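Local coordinates for putative oxidoreductase (Pseudomonas putida, PDB 3L6D), which probably binds NADP and acts as an oxidoreductase, with an N-terminal Rossmann-type domain related to that of 6-phosphogluconate dehydrogenase, at residues S13-G18 with A36-S41. Sequence-based numbering, arbitrary orientation.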
loop_
_atom_site.group_PDB
_atom_site.type_symbol
_atom_site.label_atom_id
_atom_site.label_comp_id
_atom_site.label_asym_id
_atom_site.label_seq_id
_atom_site.Cartn_x
_atom_site.Cartn_y
_atom_site.Cartn_z
ATOM N N SER B 13 -22.326 26.872 7.889
ATOM C CA SER B 13 -23.378 26.174 8.614
ATOM C C SER B 13 -23.168 24.701 8.276
ATOM O O SER B 13 -22.590 24.386 7.232
ATOM C CB SER B 13 -24.778 26.598 8.128
ATOM O OG SER B 13 -25.039 27.963 8.487
ATOM N N VAL B 14 -23.600 23.828 9.181
ATOM C CA VAL B 14 -23.484 22.379 8.975
ATOM C C VAL B 14 -24.842 21.777 9.284
ATOM O O VAL B 14 -25.404 21.978 10.367
ATOM C CB VAL B 14 -22.404 21.737 9.917
ATOM C CG1 VAL B 14 -22.249 20.219 9.613
ATOM C CG2 VAL B 14 -21.080 22.406 9.750
ATOM N N ILE B 15 -25.316 21.019 8.339
ATOM C CA ILE B 15 -26.582 20.404 8.452
ATOM C C ILE B 15 -26.425 18.906 8.375
ATOM O O ILE B 15 -25.933 18.347 7.443
ATOM C CB ILE B 15 -27.471 20.921 7.387
ATOM C CG1 ILE B 15 -27.896 22.317 7.729
ATOM C CG2 ILE B 15 -28.641 20.052 7.217
ATOM C CD1 ILE B 15 -28.739 22.858 6.770
ATOM N N GLY B 16 -26.897 18.292 9.422
ATOM C CA GLY B 16 -26.783 16.884 9.649
ATOM C C GLY B 16 -25.664 16.737 10.635
ATOM O O GLY B 16 -24.553 17.125 10.377
ATOM N N LEU B 17 -25.964 16.135 11.765
ATOM C CA LEU B 17 -24.984 15.981 12.801
ATOM C C LEU B 17 -24.991 14.565 13.253
ATOM O O LEU B 17 -25.307 14.268 14.378
ATOM C CB LEU B 17 -25.345 16.852 13.981
ATOM C CG LEU B 17 -25.899 18.230 13.680
ATOM C CD1 LEU B 17 -26.272 18.976 14.886
ATOM C CD2 LEU B 17 -24.938 19.014 12.818
ATOM N N GLY B 18 -24.564 13.713 12.343
ATOM C CA GLY B 18 -24.193 12.347 12.576
ATOM C C GLY B 18 -22.714 12.412 12.837
ATOM O O GLY B 18 -22.173 13.471 13.003
ATOM N N ALA B 36 -22.790 27.613 12.540
ATOM C CA ALA B 36 -24.178 27.444 12.873
ATOM C C ALA B 36 -24.588 26.049 12.420
ATOM O O ALA B 36 -24.036 25.524 11.457
ATOM C CB ALA B 36 -25.026 28.531 12.187
ATOM N N ILE B 37 -25.506 25.434 13.164
ATOM C CA ILE B 37 -25.894 24.022 12.896
ATOM C C ILE B 37 -27.389 23.868 12.958
ATOM O O ILE B 37 -28.122 24.682 13.590
ATOM C CB ILE B 37 -25.254 23.018 13.912
ATOM C CG1 ILE B 37 -25.770 23.330 15.339
ATOM C CG2 ILE B 37 -23.659 23.018 13.798
ATOM C CD1 ILE B 37 -25.390 22.284 16.370
ATOM N N TRP B 38 -27.849 22.791 12.318
ATOM C CA TRP B 38 -29.230 22.363 12.451
ATOM C C TRP B 38 -29.197 20.861 12.308
ATOM O O TRP B 38 -28.416 20.322 11.539
ATOM C CB TRP B 38 -30.135 22.959 11.355
ATOM C CG TRP B 38 -31.578 22.456 11.456
ATOM C CD1 TRP B 38 -32.610 23.014 12.169
ATOM C CD2 TRP B 38 -32.102 21.279 10.851
ATOM N NE1 TRP B 38 -33.761 22.252 12.023
ATOM C CE2 TRP B 38 -33.470 21.184 11.217
ATOM C CE3 TRP B 38 -31.554 20.304 10.019
ATOM C CZ2 TRP B 38 -34.286 20.127 10.793
ATOM C CZ3 TRP B 38 -32.370 19.241 9.605
ATOM C CH2 TRP B 38 -33.713 19.172 9.992
ATOM N N ASN B 39 -30.052 20.200 13.072
ATOM C CA ASN B 39 -30.252 18.798 12.945
ATOM C C ASN B 39 -31.527 18.335 13.601
ATOM O O ASN B 39 -32.344 19.141 14.055
ATOM C CB ASN B 39 -29.133 18.067 13.639
ATOM C CG ASN B 39 -28.954 16.704 13.097
ATOM O OD1 ASN B 39 -28.484 16.552 11.986
ATOM N ND2 ASN B 39 -29.365 15.697 13.850
ATOM N N ARG B 40 -31.657 17.008 13.671
ATOM C CA ARG B 40 -32.728 16.329 14.427
ATOM C C ARG B 40 -32.172 15.591 15.672
ATOM O O ARG B 40 -32.874 14.765 16.283
ATOM C CB ARG B 40 -33.458 15.357 13.494
ATOM C CG ARG B 40 -33.870 15.963 12.127
ATOM C CD ARG B 40 -34.839 15.016 11.379
ATOM N NE ARG B 40 -35.344 15.533 10.099
ATOM C CZ ARG B 40 -36.623 15.829 9.847
ATOM N NH1 ARG B 40 -37.558 15.665 10.784
ATOM N NH2 ARG B 40 -36.981 16.295 8.651
ATOM N N SER B 41 -30.926 15.888 16.069
ATOM C CA SER B 41 -30.222 15.058 17.095
ATOM C C SER B 41 -29.874 15.737 18.414
ATOM O O SER B 41 -28.837 16.392 18.523
ATOM C CB SER B 41 -28.947 14.391 16.550
ATOM O OG SER B 41 -28.147 13.886 17.609
#
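L17 and I37 meet through their CD1 methyls, 3.7 Å apart, with the two side chains crossing at about a right angle. L17 follows strand 12-15 and I37 lies in strand 35-38, parallel neighbours in a Rossmann-type beta-alpha-beta unit. Helix 42-50 covers both residues, and L48 touches each of them. V14 is on the same side of the sheet as I37. On the other side, I15 brings CG2 to the edge of the W38 ring, near its plane, 4.0 Å from CE3. This is the side of helix 59-65.

The backbones pair in parallel register. V14 N donates to A36 O, and W38 N donates to V14 O at 3.2 Å. The last pairing, G16 N to W38 O, is weak. G16 and G18 fit a GxGxxG pattern, consistent with a dinucleotide-binding turn. At the backbone angles of G16 a CB would be jammed against the carbonyl O of I15, which calls for glycine.

Beyond the strands, N39 adds a side-chain bond. With CG anti to the backbone N (chi1 -156°), its amide reaches back to the glycine turn. L17 N donates to N39 OD1 at 2.6 Å, a short, bent bond that comes from above the carbonyl plane, 61° out of it. Cut back to alanine, N39 would probably leave L17 N without this acceptor and the turn less firmly fixed. N39 CB also packs on L17, 3.2 Å from its CG.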